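Local structure of natterin-like protein (Lethenteron camtschaticum, 6IUL) at residues Trp200-Asn204 and Lys205-Thr209; Ser236-Ala239 and Val240-Glu244. The protein probably acts as a cytotoxic, pore-forming immune protein that joins a jacalin-like lectin domain to an aerolysin-type pore-forming module. All coordinates share one frame; numbering follows the deposited sequence.

Contact 1 of 2, residues Trp200-Asn204 and Lys205-Thr209; sequences WSTTN and KIEST
Glu207 reaches back across a tight turn to the hydroxyl of Thr202. Its CB lies 3.6 Å from Thr202 OG1. CG, set between the backbone N and the carbonyl carbon (chi1 74°), turns the chain back toward the loop, and a second bend at chi2 (-69°) follows; CG comes to 3.8 Å and CD to 3.4 Å from Thr202 OG1. At the tip OE1 accepts the hydrogen bond from Thr202 OG1 at 2.7 Å, met from above the carboxylate plane, 51° out of it. A glutamate suits this place because it has the length to fold back while its carboxylate accepts the threonine proton. Beside this bond Ile206 CG1 packs on Thr202 CB at 3.9 Å; the branched isoleucine is buried, and Leu212 of strand 212-223 touches it as well as Thr202 and Glu207. The backbone supplies the second link: Ile206 N donates to Thr203 O at 3.2 Å. Asn204 and Lys205 both have positive phi, a conformation asparagine adopts more readily than most residues. A water donates to Asn204 O and lies 3.2 Å from Thr209 OG1. Lys205 stands at the N-cap, its carbonyl accepting the backbone N-H of Thr209. Thr203-Ile206 form a type I' beta turn, with Asn204 and Lys205 at its two corners, that leads directly into the short helix 206-209.

Contact 2 of 2, residues Ser236-Ala239 and Val240-Glu244; sequences STHA and VEESE
One carboxylate, that of Glu242, takes two hydrogen bonds from two consecutive residues, His238 and Ala239, a little before it in the sequence, one from a histidine ring and one from a backbone amide. OE1 accepts from His238 ND1 at 2.9 Å, with an N-H...O angle of 154°. The oxygen lies close to the plane of the imidazole, at its edge, and is approached on its syn side; the ring and carboxylate planes are nevertheless turned 58° apart, and the two side chains cross at about a right angle. OE2 takes the backbone N-H of Ala239 at 2.8 Å, and here the donor stands well above the carboxylate plane. With a bond on each oxygen, the group is restrained against rotation about its last torsion. Glutamate suits the site because its chain, extended beyond CG (chi2 158°), spans the gap from its own strand to the histidine. This is the connection between strand 228-238 and strand 241-256 in the aerolysin-like pore-forming module: the first strand pairs with 212-223 and the second with 184-200, so the carboxylate ties together strands that hydrogen-bond to different partners. Histidine fits its end of the link because both ring nitrogens can be engaged, ND1 by the glutamate and NE2, through a weak hydrogen bond, by Ala216 O. The nearby negative charge would be expected to favour a protonated ring. Ala239, with only a methyl group, fits closely beside the connection, its CB 3.7 Å from Glu242 OE2. Val240, with helix-like backbone angles, makes the bend and packs its branched hydrocarbon side chain on Leu212 and Val214.

Overall arrangement
Contact 1 comes first along the chain and contact 2 follows some 30 residues later, after strand 212-223 and at the end of strand 228-238; their centres are about 15 Å apart. Both belong to the aerolysin-like part of the protein, and both are connections at the ends of long strands. Strand 184-200 runs into contact 1, and its antiparallel partner 241-256 begins in contact 2. They meet directly: Trp200 N lies 3.0 Å from Val240 O, a probable hydrogen bond, while the Trp200 ring packs against His238 and Ala239. Leu212 touches both contacts. Contact 1 also reaches Asp51 and, through a hydrogen bond from Asn204 O, Thr50, so it lies where the pore-forming part meets the lectin domain.

Contact 1 of 2, residues Trp200-Asn204 and Lys205-Thr209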
loop_
_atom_site.group_PDB
_atom_site.type_symbol
_atom_site.label_atom_id
_atom_site.label_comp_id
_atom_site.label_asym_id
_atom_site.label_seq_id
_atom_site.Cartn_x
_atom_site.Cartn_y
_atom_site.Cartn_z
ATOM N N TRP A 200 0.308 3.411 -12.067
ATOM C CA TRP A 200 0.633 4.368 -13.122
ATOM C C TRP A 200 2.085 4.789 -12.987
ATOM O O TRP A 200 2.479 5.311 -11.946
ATOM C CB TRP A 200 -0.255 5.571 -13.033
ATOM C CG TRP A 200 -1.708 5.349 -13.338
ATOM C CD1 TRP A 200 -2.310 5.436 -14.571
ATOM C CD2 TRP A 200 -2.756 5.074 -12.401
ATOM N NE1 TRP A 200 -3.654 5.260 -14.443
ATOM C CE2 TRP A 200 -3.952 5.006 -13.128
ATOM C CE3 TRP A 200 -2.790 4.867 -11.018
ATOM C CZ2 TRP A 200 -5.181 4.736 -12.529
ATOM C CZ3 TRP A 200 -3.990 4.593 -10.414
ATOM C CH2 TRP A 200 -5.192 4.552 -11.166
ATOM N N SER A 201 2.875 4.569 -14.032
ATOM C CA SER A 201 4.301 4.838 -13.995
ATOM C C SER A 201 4.537 6.360 -13.841
ATOM O O SER A 201 3.763 7.172 -14.310
ATOM C CB SER A 201 5.002 4.292 -15.240
ATOM O OG SER A 201 4.564 5.040 -16.406
ATOM N N THR A 202 5.628 6.720 -13.188
ATOM C CA THR A 202 6.037 8.115 -13.092
ATOM C C THR A 202 7.517 8.244 -13.400
ATOM O O THR A 202 8.241 7.279 -13.315
ATOM C CB THR A 202 5.783 8.675 -11.670
ATOM O OG1 THR A 202 6.621 8.014 -10.748
ATOM C CG2 THR A 202 4.347 8.447 -11.210
ATOM N N THR A 203 7.945 9.443 -13.773
ATOM C CA THR A 203 9.377 9.732 -13.994
ATOM C C THR A 203 9.779 11.033 -13.308
ATOM O O THR A 203 8.958 11.724 -12.714
ATOM C CB THR A 203 9.678 9.874 -15.502
ATOM O OG1 THR A 203 8.821 10.887 -16.072
ATOM C CG2 THR A 203 9.443 8.560 -16.235
ATOM N N ASN A 204 11.052 11.375 -13.430
ATOM C CA ASN A 204 11.590 12.672 -12.992
ATOM C C ASN A 204 11.406 12.866 -11.497
ATOM O O ASN A 204 11.338 13.996 -11.013
ATOM C CB ASN A 204 10.923 13.792 -13.781
ATOM C CG ASN A 204 11.146 13.654 -15.280
ATOM O OD1 ASN A 204 12.047 12.969 -15.707
ATOM N ND2 ASN A 204 10.317 14.329 -16.076
ATOM N N LYS A 205 11.293 11.758 -10.776
ATOM C CA LYS A 205 11.099 11.756 -9.319
ATOM C C LYS A 205 9.875 12.469 -8.804
ATOM O O LYS A 205 9.805 12.827 -7.611
ATOM C CB LYS A 205 12.356 12.307 -8.608
ATOM C CG LYS A 205 13.584 11.464 -8.848
ATOM C CD LYS A 205 14.743 11.944 -8.042
ATOM C CE LYS A 205 15.765 10.860 -7.892
ATOM N NZ LYS A 205 16.857 11.423 -7.067
ATOM N N ILE A 206 8.889 12.694 -9.659
ATOM C CA ILE A 206 7.689 13.347 -9.163
ATOM C C ILE A 206 6.975 12.612 -8.032
ATOM O O ILE A 206 6.344 13.277 -7.176
ATOM C CB ILE A 206 6.689 13.694 -10.258
ATOM C CG1 ILE A 206 6.174 12.447 -10.974
ATOM C CG2 ILE A 206 7.299 14.705 -11.214
ATOM C CD1 ILE A 206 4.931 12.777 -11.748
ATOM N N GLU A 207 7.065 11.282 -8.010
ATOM C CA GLU A 207 6.427 10.483 -6.952
ATOM C C GLU A 207 7.085 10.694 -5.583
ATOM O O GLU A 207 6.438 10.631 -4.538
ATOM C CB GLU A 207 6.368 8.973 -7.282
ATOM C CG GLU A 207 7.719 8.217 -7.162
ATOM C CD GLU A 207 8.803 8.584 -8.246
ATOM O OE1 GLU A 207 8.516 9.233 -9.328
ATOM O OE2 GLU A 207 9.977 8.192 -8.012
ATOM N N SER A 208 8.390 10.921 -5.571
ATOM C CA SER A 208 9.102 11.202 -4.305
ATOM C C SER A 208 9.070 12.707 -3.924
ATOM O O SER A 208 9.085 13.039 -2.750
ATOM C CB SER A 208 10.532 10.677 -4.379
ATOM O OG SER A 208 11.186 11.177 -5.513
ATOM N N THR A 209 8.989 13.598 -4.912
ATOM C CA THR A 209 9.090 15.059 -4.647
ATOM C C THR A 209 7.741 15.599 -4.195
ATOM O O THR A 209 7.667 16.423 -3.276
ATOM C CB THR A 209 9.550 15.803 -5.912
ATOM O OG1 THR A 209 10.857 15.354 -6.240
ATOM C CG2 THR A 209 9.557 17.304 -5.754
HETATM O O HOH W 1 10.763 15.890 -9.361
#

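Contact 2 of 2, residues Ser236-Ala239 and Val240-Glu244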
loop_
_atom_site.group_PDB
_atom_site.type_symbol
_atom_site.label_atom_id
_atom_site.label_comp_id
_atom_site.label_asym_id
_atom_site.label_seq_id
_atom_site.Cartn_x
_atom_site.Cartn_y
_atom_site.Cartn_z
ATOM N N SER A 236 -12.512 7.707 -9.039
ATOM C CA SER A 236 -12.236 8.116 -7.644
ATOM C C SER A 236 -10.776 8.593 -7.474
ATOM O O SER A 236 -10.070 8.806 -8.457
ATOM C CB SER A 236 -12.557 6.977 -6.665
ATOM O OG SER A 236 -11.681 5.899 -6.883
ATOM N N THR A 237 -10.354 8.733 -6.222
ATOM C CA THR A 237 -9.006 9.122 -5.839
ATOM C C THR A 237 -8.116 7.933 -5.516
ATOM O O THR A 237 -8.495 7.080 -4.750
ATOM C CB THR A 237 -9.093 10.039 -4.623
ATOM O OG1 THR A 237 -9.663 11.268 -5.063
ATOM C CG2 THR A 237 -7.739 10.351 -4.057
ATOM N N HIS A 238 -6.927 7.880 -6.108
ATOM C CA HIS A 238 -6.044 6.707 -5.937
ATOM C C HIS A 238 -4.612 7.157 -5.680
ATOM O O HIS A 238 -4.201 8.222 -6.115
ATOM C CB HIS A 238 -6.044 5.824 -7.202
ATOM C CG HIS A 238 -7.407 5.390 -7.633
ATOM N ND1 HIS A 238 -8.082 4.352 -7.021
ATOM C CD2 HIS A 238 -8.229 5.858 -8.601
ATOM C CE1 HIS A 238 -9.261 4.201 -7.600
ATOM N NE2 HIS A 238 -9.372 5.096 -8.566
ATOM N N ALA A 239 -3.835 6.336 -4.986
ATOM C CA ALA A 239 -2.409 6.540 -4.976
ATOM C C ALA A 239 -1.897 6.019 -6.308
ATOM O O ALA A 239 -2.558 5.232 -6.994
ATOM C CB ALA A 239 -1.758 5.818 -3.805
ATOM N N VAL A 240 -0.695 6.440 -6.657
ATOM C CA VAL A 240 -0.085 6.065 -7.911
ATOM C C VAL A 240 0.087 4.550 -8.023
ATOM O O VAL A 240 0.053 3.986 -9.114
ATOM C CB VAL A 240 1.245 6.833 -8.047
ATOM C CG1 VAL A 240 2.266 6.080 -8.812
ATOM C CG2 VAL A 240 1.001 8.166 -8.726
ATOM N N GLU A 241 0.330 3.907 -6.891
ATOM C CA GLU A 241 0.464 2.481 -6.813
ATOM C C GLU A 241 -0.433 1.975 -5.705
ATOM O O GLU A 241 -0.377 2.467 -4.570
ATOM C CB GLU A 241 1.898 2.059 -6.600
ATOM C CG GLU A 241 2.129 0.665 -7.193
ATOM C CD GLU A 241 3.490 0.461 -7.807
ATOM O OE1 GLU A 241 4.205 1.457 -8.046
ATOM O OE2 GLU A 241 3.818 -0.720 -8.064
ATOM N N GLU A 242 -1.283 1.003 -6.041
ATOM C CA GLU A 242 -2.398 0.676 -5.173
ATOM C C GLU A 242 -2.773 -0.760 -5.308
ATOM O O GLU A 242 -2.646 -1.345 -6.378
ATOM C CB GLU A 242 -3.615 1.541 -5.525
ATOM C CG GLU A 242 -4.473 1.808 -4.324
ATOM C CD GLU A 242 -5.341 3.033 -4.490
ATOM O OE1 GLU A 242 -6.332 2.932 -5.244
ATOM O OE2 GLU A 242 -5.049 4.062 -3.832
ATOM N N SER A 243 -3.248 -1.359 -4.224
ATOM C CA SER A 243 -3.795 -2.705 -4.310
ATOM C C SER A 243 -5.058 -2.770 -3.475
ATOM O O SER A 243 -5.210 -2.016 -2.517
ATOM C CB SER A 243 -2.771 -3.728 -3.869
ATOM O OG SER A 243 -2.920 -3.929 -2.498
ATOM N N GLU A 244 -6.017 -3.596 -3.900
ATOM C CA GLU A 244 -7.271 -3.746 -3.187
ATOM C C GLU A 244 -7.491 -5.249 -2.919
ATOM O O GLU A 244 -7.517 -6.052 -3.856
ATOM C CB GLU A 244 -8.413 -3.155 -4.008
ATOM C CG GLU A 244 -9.793 -3.242 -3.349
ATOM C CD GLU A 244 -10.993 -3.100 -4.329
ATOM O OE1 GLU A 244 -10.824 -3.099 -5.568
ATOM O OE2 GLU A 244 -12.145 -3.023 -3.852
#